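Local coordinates for BH1328 protein (PDB 2O5A) that probably silences translation by binding the large ribosomal subunit at protein uL14 and so preventing its association with the small subunit, at residues 11-25 and 37-51. Sequence-based numbering, arbitrary orientation.
With MN (manganese (II) ion), chain C.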
ATOM      1  N   VAL A  11     -18.381   1.586  -7.749  1.00 38.42           N
ATOM      2  CA  VAL A  11     -18.952   2.384  -6.668  1.00 36.96           C
ATOM      3  C   VAL A  11     -20.362   1.917  -6.329  1.00 37.56           C
ATOM      4  O   VAL A  11     -20.727   1.824  -5.157  1.00 36.49           O
ATOM      5  CB  VAL A  11     -18.997   3.885  -7.035  1.00 34.93           C
ATOM      6  CG1 VAL A  11     -19.714   4.671  -5.947  1.00 34.92           C
ATOM      7  CG2 VAL A  11     -17.584   4.416  -7.208  1.00 36.14           C
ATOM      8  N   ASN A  12     -21.154   1.627  -7.356  1.00 38.41           N
ATOM      9  CA  ASN A  12     -22.521   1.164  -7.158  1.00 39.75           C
ATOM     10  C   ASN A  12     -22.535  -0.204  -6.485  1.00 41.42           C
ATOM     11  O   ASN A  12     -23.175  -0.389  -5.450  1.00 42.45           O
ATOM     12  CB  ASN A  12     -23.257   1.092  -8.498  1.00 41.01           C
ATOM     13  CG  ASN A  12     -23.579   2.463  -9.062  1.00 41.90           C
ATOM     14  OD1 ASN A  12     -24.171   2.582 -10.135  1.00 43.10           O
ATOM     15  ND2 ASN A  12     -23.193   3.508  -8.336  1.00 41.55           N
ATOM     16  N   ALA A  13     -21.828  -1.159  -7.079  1.00 40.45           N
ATOM     17  CA  ALA A  13     -21.754  -2.508  -6.532  1.00 38.85           C
ATOM     18  C   ALA A  13     -21.440  -2.427  -5.044  1.00 38.22           C
ATOM     19  O   ALA A  13     -22.167  -2.968  -4.208  1.00 40.45           O
ATOM     20  CB  ALA A  13     -20.672  -3.306  -7.250  1.00 37.56           C
ATOM     21  N   VAL A  14     -20.349  -1.741  -4.725  1.00 38.07           N
ATOM     22  CA  VAL A  14     -19.913  -1.558  -3.348  1.00 35.93           C
ATOM     23  C   VAL A  14     -20.977  -0.829  -2.522  1.00 37.32           C
ATOM     24  O   VAL A  14     -21.086  -1.038  -1.313  1.00 34.73           O
ATOM     25  CB  VAL A  14     -18.582  -0.765  -3.311  1.00 34.18           C
ATOM     26  CG1 VAL A  14     -18.499   0.084  -2.064  1.00 33.64           C
ATOM     27  CG2 VAL A  14     -17.408  -1.731  -3.355  1.00 30.83           C
ATOM     28  N   ASP A  15     -21.763   0.016  -3.184  1.00 38.58           N
ATOM     29  CA  ASP A  15     -22.809   0.780  -2.509  1.00 39.63           C
ATOM     30  C   ASP A  15     -24.060  -0.037  -2.204  1.00 41.67           C
ATOM     31  O   ASP A  15     -24.747   0.218  -1.215  1.00 39.38           O
ATOM     32  CB  ASP A  15     -23.197   1.999  -3.352  1.00 42.18           C
ATOM     33  CG  ASP A  15     -22.791   3.305  -2.699  1.00 44.99           C
ATOM     34  OD1 ASP A  15     -21.598   3.459  -2.366  1.00 46.29           O
ATOM     35  OD2 ASP A  15     -23.668   4.177  -2.521  1.00 48.89           O
ATOM     36  N   ASP A  16     -24.358  -1.014  -3.055  1.00 43.80           N
ATOM     37  CA  ASP A  16     -25.529  -1.861  -2.856  1.00 44.88           C
ATOM     38  C   ASP A  16     -25.396  -2.672  -1.572  1.00 43.76           C
ATOM     39  O   ASP A  16     -26.395  -3.014  -0.938  1.00 41.67           O
ATOM     40  CB  ASP A  16     -25.705  -2.808  -4.046  1.00 52.38           C
ATOM     41  CG  ASP A  16     -26.130  -2.090  -5.308  1.00 61.16           C
ATOM     42  OD1 ASP A  16     -25.990  -2.672  -6.402  1.00 65.77           O
ATOM     43  OD2 ASP A  16     -26.616  -0.944  -5.207  1.00 65.48           O
ATOM     44  N   LYS A  17     -24.158  -2.968  -1.190  1.00 41.89           N
ATOM     45  CA  LYS A  17     -23.890  -3.755   0.010  1.00 38.36           C
ATOM     46  C   LYS A  17     -23.639  -2.912   1.260  1.00 36.30           C
ATOM     47  O   LYS A  17     -23.279  -3.451   2.307  1.00 36.31           O
ATOM     48  CB  LYS A  17     -22.696  -4.683  -0.224  1.00 40.00           C
ATOM     49  CG  LYS A  17     -22.883  -5.701  -1.346  1.00 39.46           C
ATOM     50  CD  LYS A  17     -23.799  -6.864  -0.958  1.00 39.97           C
ATOM     51  CE  LYS A  17     -25.271  -6.478  -0.936  1.00 41.30           C
ATOM     52  NZ  LYS A  17     -26.145  -7.656  -0.666  1.00 39.74           N
ATOM     53  N   LYS A  18     -23.815  -1.601   1.143  1.00 35.74           N
ATOM     54  CA  LYS A  18     -23.635  -0.685   2.271  1.00 34.24           C
ATOM     55  C   LYS A  18     -22.193  -0.433   2.707  1.00 35.59           C
ATOM     56  O   LYS A  18     -21.947  -0.147   3.880  1.00 34.85           O
ATOM     57  CB  LYS A  18     -24.428  -1.188   3.481  1.00 33.78           C
ATOM     58  CG  LYS A  18     -25.896  -1.449   3.214  1.00 36.33           C
ATOM     59  CD  LYS A  18     -26.642  -0.175   2.877  1.00 39.46           C
ATOM     60  CE  LYS A  18     -28.136  -0.418   2.919  1.00 43.04           C
ATOM     61  NZ  LYS A  18     -28.494  -1.269   4.087  1.00 44.39           N
ATOM     62  N   ALA A  19     -21.240  -0.536   1.786  1.00 31.76           N
ATOM     63  CA  ALA A  19     -19.846  -0.294   2.148  1.00 32.03           C
ATOM     64  C   ALA A  19     -19.709   1.142   2.628  1.00 32.09           C
ATOM     65  O   ALA A  19     -20.216   2.067   1.993  1.00 30.51           O
ATOM     66  CB  ALA A  19     -18.942  -0.526   0.963  1.00 30.38           C
ATOM     67  N   GLU A  20     -19.017   1.325   3.746  1.00 32.56           N
ATOM     68  CA  GLU A  20     -18.840   2.654   4.315  1.00 30.19           C
ATOM     69  C   GLU A  20     -17.518   3.336   3.971  1.00 28.70           C
ATOM     70  O   GLU A  20     -16.522   2.682   3.661  1.00 29.56           O
ATOM     71  CB  GLU A  20     -19.012   2.580   5.835  1.00 31.75           C
ATOM     72  CG  GLU A  20     -20.410   2.154   6.267  1.00 31.88           C
ATOM     73  CD  GLU A  20     -20.494   1.826   7.743  1.00 31.94           C
ATOM     74  OE1 GLU A  20     -21.611   1.845   8.301  1.00 33.12           O
ATOM     75  OE2 GLU A  20     -19.441   1.540   8.343  1.00 32.48           O
ATOM     76  N   GLN A  21     -17.538   4.664   4.028  1.00 27.06           N
ATOM     77  CA  GLN A  21     -16.379   5.503   3.737  1.00 26.02           C
ATOM     78  C   GLN A  21     -15.750   5.221   2.376  1.00 25.29           C
ATOM     79  O   GLN A  21     -14.536   5.050   2.263  1.00 24.51           O
ATOM     80  CB  GLN A  21     -15.322   5.349   4.832  1.00 22.64           C
ATOM     81  CG  GLN A  21     -15.854   5.569   6.238  1.00 19.57           C
ATOM     82  CD  GLN A  21     -14.769   5.981   7.211  1.00 18.57           C
ATOM     83  OE1 GLN A  21     -13.635   5.511   7.130  1.00 18.63           O
ATOM     84  NE2 GLN A  21     -15.116   6.855   8.147  1.00 18.20           N
ATOM     85  N   VAL A  22     -16.586   5.180   1.343  1.00 24.20           N
ATOM     86  CA  VAL A  22     -16.113   4.929  -0.012  1.00 23.11           C
ATOM     87  C   VAL A  22     -15.262   6.094  -0.506  1.00 26.45           C
ATOM     88  O   VAL A  22     -15.701   7.246  -0.501  1.00 25.68           O
ATOM     89  CB  VAL A  22     -17.293   4.733  -0.989  1.00 21.19           C
ATOM     90  CG1 VAL A  22     -16.788   4.726  -2.425  1.00 19.75           C
ATOM     91  CG2 VAL A  22     -18.007   3.431  -0.679  1.00 18.61           C
ATOM     92  N   VAL A  23     -14.042   5.783  -0.929  1.00 27.84           N
ATOM     93  CA  VAL A  23     -13.121   6.793  -1.434  1.00 24.04           C
ATOM     94  C   VAL A  23     -12.410   6.300  -2.686  1.00 26.04           C
ATOM     95  O   VAL A  23     -11.901   5.178  -2.726  1.00 26.77           O
ATOM     96  CB  VAL A  23     -12.055   7.167  -0.376  1.00 23.89           C
ATOM     97  CG1 VAL A  23     -10.986   8.053  -0.999  1.00 24.70           C
ATOM     98  CG2 VAL A  23     -12.713   7.888   0.786  1.00 22.47           C
ATOM     99  N   ALA A  24     -12.383   7.147  -3.708  1.00 27.72           N
ATOM    100  CA  ALA A  24     -11.717   6.813  -4.957  1.00 28.56           C
ATOM    101  C   ALA A  24     -10.403   7.576  -5.008  1.00 30.40           C
ATOM    102  O   ALA A  24     -10.313   8.706  -4.529  1.00 29.85           O
ATOM    103  CB  ALA A  24     -12.595   7.195  -6.139  1.00 27.97           C
ATOM    104  N   LEU A  25      -9.383   6.953  -5.583  1.00 30.43           N
ATOM    105  CA  LEU A  25      -8.080   7.587  -5.688  1.00 30.88           C
ATOM    106  C   LEU A  25      -7.608   7.606  -7.132  1.00 32.58           C
ATOM    107  O   LEU A  25      -7.520   6.565  -7.783  1.00 33.81           O
ATOM    108  CB  LEU A  25      -7.064   6.846  -4.814  1.00 27.85           C
ATOM    109  CG  LEU A  25      -7.367   6.835  -3.314  1.00 25.20           C
ATOM    110  CD1 LEU A  25      -6.277   6.079  -2.575  1.00 22.24           C
ATOM    111  CD2 LEU A  25      -7.470   8.266  -2.799  1.00 21.21           C
ATOM    112  N   PHE A  37      -8.294   3.761  -7.815  1.00 20.77           N
ATOM    113  CA  PHE A  37      -8.212   2.830  -6.695  1.00 19.37           C
ATOM    114  C   PHE A  37      -9.413   3.169  -5.824  1.00 19.54           C
ATOM    115  O   PHE A  37      -9.507   4.278  -5.299  1.00 18.79           O
ATOM    116  CB  PHE A  37      -6.920   3.050  -5.903  1.00 17.03           C
ATOM    117  CG  PHE A  37      -5.745   2.223  -6.377  1.00 16.93           C
ATOM    118  CD1 PHE A  37      -5.753   1.589  -7.620  1.00 17.83           C
ATOM    119  CD2 PHE A  37      -4.621   2.092  -5.569  1.00 18.58           C
ATOM    120  CE1 PHE A  37      -4.648   0.842  -8.047  1.00 18.01           C
ATOM    121  CE2 PHE A  37      -3.518   1.351  -5.985  1.00 17.71           C
ATOM    122  CZ  PHE A  37      -3.531   0.722  -7.224  1.00 15.91           C
ATOM    123  N   LEU A  38     -10.339   2.225  -5.680  1.00 18.85           N
ATOM    124  CA  LEU A  38     -11.537   2.462  -4.879  1.00 19.87           C
ATOM    125  C   LEU A  38     -11.415   1.826  -3.496  1.00 22.00           C
ATOM    126  O   LEU A  38     -11.209   0.617  -3.378  1.00 21.21           O
ATOM    127  CB  LEU A  38     -12.766   1.903  -5.604  1.00 17.70           C
ATOM    128  CG  LEU A  38     -14.152   2.165  -4.999  1.00 17.27           C
ATOM    129  CD1 LEU A  38     -14.452   3.659  -5.004  1.00 14.93           C
ATOM    130  CD2 LEU A  38     -15.203   1.412  -5.800  1.00 13.91           C
ATOM    131  N   ILE A  39     -11.548   2.650  -2.457  1.00 25.67           N
ATOM    132  CA  ILE A  39     -11.448   2.194  -1.078  1.00 27.13           C
ATOM    133  C   ILE A  39     -12.738   2.314  -0.279  1.00 27.74           C
ATOM    134  O   ILE A  39     -13.527   3.247  -0.456  1.00 27.72           O
ATOM    135  CB  ILE A  39     -10.332   2.940  -0.346  1.00 28.47           C
ATOM    136  CG1 ILE A  39      -9.144   3.044  -1.305  1.00 29.43           C
ATOM    137  CG2 ILE A  39     -10.002   2.243   0.976  1.00 26.89           C
ATOM    138  CD1 ILE A  39      -7.956   3.744  -0.802  1.00 29.40           C
ATOM    139  N   CYS A  40     -12.936   1.345   0.599  1.00 28.88           N
ATOM    140  CA  CYS A  40     -14.106   1.289   1.453  1.00 27.02           C
ATOM    141  C   CYS A  40     -13.872   0.207   2.486  1.00 25.54           C
ATOM    142  O   CYS A  40     -12.839  -0.466   2.470  1.00 25.89           O
ATOM    143  CB  CYS A  40     -15.347   0.968   0.625  1.00 25.30           C
ATOM    144  SG  CYS A  40     -15.287  -0.641  -0.195  1.00 21.55           S
ATOM    145  N   HIS A  41     -14.829   0.036   3.388  1.00 26.34           N
ATOM    146  CA  HIS A  41     -14.676  -0.971   4.417  1.00 27.76           C
ATOM    147  C   HIS A  41     -15.999  -1.544   4.897  1.00 26.60           C
ATOM    148  O   HIS A  41     -17.063  -0.958   4.689  1.00 24.36           O
ATOM    149  CB  HIS A  41     -13.912  -0.386   5.607  1.00 28.52           C
ATOM    150  CG  HIS A  41     -14.737   0.503   6.482  1.00 30.58           C
ATOM    151  ND1 HIS A  41     -15.859   0.059   7.149  1.00 31.67           N
ATOM    152  CD2 HIS A  41     -14.607   1.814   6.801  1.00 32.76           C
ATOM    153  CE1 HIS A  41     -16.378   1.055   7.841  1.00 31.08           C
ATOM    154  NE2 HIS A  41     -15.641   2.129   7.649  1.00 31.67           N
ATOM    155  N   GLY A  42     -15.908  -2.703   5.537  1.00 25.49           N
ATOM    156  CA  GLY A  42     -17.080  -3.364   6.081  1.00 22.82           C
ATOM    157  C   GLY A  42     -16.922  -3.373   7.587  1.00 20.34           C
ATOM    158  O   GLY A  42     -15.812  -3.198   8.089  1.00 18.77           O
ATOM    159  N   ASN A  43     -18.016  -3.575   8.313  1.00 21.12           N
ATOM    160  CA  ASN A  43     -17.959  -3.581   9.769  1.00 21.86           C
ATOM    161  C   ASN A  43     -17.780  -4.978  10.355  1.00 21.33           C
ATOM    162  O   ASN A  43     -17.677  -5.141  11.570  1.00 21.99           O
ATOM    163  CB  ASN A  43     -19.217  -2.931  10.341  1.00 20.01           C
ATOM    164  CG  ASN A  43     -19.414  -1.514   9.838  1.00 21.47           C
ATOM    165  OD1 ASN A  43     -18.477  -0.718   9.815  1.00 20.60           O
ATOM    166  ND2 ASN A  43     -20.636  -1.194   9.430  1.00 21.13           N
ATOM    167  N   SER A  44     -17.749  -5.980   9.485  1.00 20.04           N
ATOM    168  CA  SER A  44     -17.570  -7.364   9.909  1.00 17.67           C
ATOM    169  C   SER A  44     -17.006  -8.131   8.725  1.00 17.53           C
ATOM    170  O   SER A  44     -17.092  -7.672   7.587  1.00 17.08           O
ATOM    171  CB  SER A  44     -18.905  -7.981  10.329  1.00 15.92           C
ATOM    172  OG  SER A  44     -19.740  -8.215   9.208  1.00  4.72           O
ATOM    173  N   GLU A  45     -16.431  -9.298   8.985  1.00 19.33           N
ATOM    174  CA  GLU A  45     -15.859 -10.096   7.912  1.00 19.76           C
ATOM    175  C   GLU A  45     -16.939 -10.582   6.954  1.00 20.11           C
ATOM    176  O   GLU A  45     -16.664 -10.842   5.782  1.00 21.52           O
ATOM    177  CB  GLU A  45     -15.071 -11.269   8.496  1.00 17.71           C
ATOM    178  CG  GLU A  45     -13.733 -10.823   9.069  1.00 16.62           C
ATOM    179  CD  GLU A  45     -12.959 -11.935   9.735  1.00 16.77           C
ATOM    180  OE1 GLU A  45     -11.933 -11.624  10.372  1.00 11.60           O
ATOM    181  OE2 GLU A  45     -13.370 -13.109   9.624  1.00 18.12           O
ATOM    182  N   LYS A  46     -18.169 -10.688   7.448  1.00 20.20           N
ATOM    183  CA  LYS A  46     -19.283 -11.121   6.608  1.00 20.45           C
ATOM    184  C   LYS A  46     -19.688  -9.985   5.678  1.00 21.41           C
ATOM    185  O   LYS A  46     -20.057 -10.216   4.526  1.00 22.02           O
ATOM    186  CB  LYS A  46     -20.492 -11.517   7.461  1.00 21.86           C
ATOM    187  CG  LYS A  46     -21.725 -11.864   6.630  1.00 26.60           C
ATOM    188  CD  LYS A  46     -22.970 -11.978   7.489  1.00 30.16           C
ATOM    189  CE  LYS A  46     -24.190 -12.304   6.644  1.00 32.49           C
ATOM    190  NZ  LYS A  46     -25.432 -12.365   7.463  1.00 35.68           N
ATOM    191  N   GLN A  47     -19.625  -8.756   6.181  1.00 21.56           N
ATOM    192  CA  GLN A  47     -19.996  -7.600   5.374  1.00 20.62           C
ATOM    193  C   GLN A  47     -18.919  -7.314   4.337  1.00 20.87           C
ATOM    194  O   GLN A  47     -19.220  -6.892   3.226  1.00 19.37           O
ATOM    195  CB  GLN A  47     -20.186  -6.359   6.248  1.00 20.15           C
ATOM    196  CG  GLN A  47     -21.062  -5.295   5.596  1.00 22.30           C
ATOM    197  CD  GLN A  47     -20.758  -3.896   6.088  1.00 23.45           C
ATOM    198  OE1 GLN A  47     -20.212  -3.711   7.174  1.00 25.61           O
ATOM    199  NE2 GLN A  47     -21.123  -2.899   5.292  1.00 22.08           N
ATOM    200  N   VAL A  48     -17.665  -7.538   4.712  1.00 20.71           N
ATOM    201  CA  VAL A  48     -16.550  -7.307   3.802  1.00 19.67           C
ATOM    202  C   VAL A  48     -16.638  -8.257   2.611  1.00 22.14           C
ATOM    203  O   VAL A  48     -16.396  -7.861   1.471  1.00 22.26           O
ATOM    204  CB  VAL A  48     -15.197  -7.513   4.513  1.00 20.16           C
ATOM    205  CG1 VAL A  48     -14.066  -7.497   3.496  1.00 20.34           C
ATOM    206  CG2 VAL A  48     -14.990  -6.421   5.550  1.00 17.91           C
ATOM    207  N   GLN A  49     -16.990  -9.511   2.884  1.00 23.27           N
ATOM    208  CA  GLN A  49     -17.118 -10.506   1.830  1.00 22.13           C
ATOM    209  C   GLN A  49     -18.354 -10.249   0.976  1.00 23.00           C
ATOM    210  O   GLN A  49     -18.362 -10.547  -0.217  1.00 23.41           O
ATOM    211  CB  GLN A  49     -17.173 -11.914   2.430  1.00 21.30           C
ATOM    212  CG  GLN A  49     -15.809 -12.448   2.840  1.00 25.47           C
ATOM    213  CD  GLN A  49     -15.881 -13.791   3.541  1.00 25.65           C
ATOM    214  OE1 GLN A  49     -14.861 -14.447   3.748  1.00 29.30           O
ATOM    215  NE2 GLN A  49     -17.086 -14.203   3.916  1.00 25.37           N
ATOM    216  N   ALA A  50     -19.397  -9.697   1.587  1.00 22.22           N
ATOM    217  CA  ALA A  50     -20.622  -9.398   0.857  1.00 22.70           C
ATOM    218  C   ALA A  50     -20.305  -8.354  -0.210  1.00 23.55           C
ATOM    219  O   ALA A  50     -20.741  -8.461  -1.356  1.00 21.97           O
ATOM    220  CB  ALA A  50     -21.682  -8.868   1.812  1.00 20.31           C
ATOM    221  N   ILE A  51     -19.529  -7.350   0.182  1.00 23.82           N
ATOM    222  CA  ILE A  51     -19.132  -6.278  -0.717  1.00 23.45           C
ATOM    223  C   ILE A  51     -18.279  -6.837  -1.845  1.00 21.83           C
ATOM    224  O   ILE A  51     -18.564  -6.623  -3.023  1.00 20.93           O
ATOM    225  CB  ILE A  51     -18.305  -5.224   0.028  1.00 26.43           C
ATOM    226  CG1 ILE A  51     -19.142  -4.652   1.175  1.00 27.77           C
ATOM    227  CG2 ILE A  51     -17.786  -4.178  -0.951  1.00 23.65           C
ATOM    228  CD1 ILE A  51     -18.474  -3.628   2.037  1.00 27.77           C
TER
HETATM  229 MN    MN C 126     -11.060 -13.350  10.886  1.00 15.83          MN
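Val23 and Ile39 exchange two backbone hydrogen bonds, the N-H...O angle of Ile39 N to Val23 O being 172°, and Leu25 and Phe37 form the next such pair, joining strands 22-26 and 36-42 antiparallel. Glu20 pairs likewise with His41, but the register slips by one residue before Val23, a beta bulge at the corner near Gln21. On one face of the sheet, Leu25 CD1 meets Ile39 CD1 while Trp104 packs on both residues. Beyond the bulge, Glu20 O lies 3.8 Å above the plane of the His41 ring. The Glu20 carboxylate stands nearly perpendicular to that ring and accepts two weak bonds from Asn43 ND2.

On the other face, with CG swung anti to the backbone N (chi1 -174°), Leu38 brings CD1 against both Val22 CG1 (3.6 Å) and Val11 CG2 (3.9 Å). Cys40 SG contacts Val14 CG1 and Ala19 CB, the latter also meeting Ile51 CD1. A Schellman motif at Lys18 ends helix 4-16. Ser44 N-caps helix 45-61, its OG accepting from Gln47 N, and Glu45 binds manganese closely through OE1 (2.0 Å), with OE2 farther at 2.6 Å. Two helices thus pack on one face of an antiparallel edge hairpin in the mixed beta sheet of this alpha/beta Iojap/RsfS-family protein.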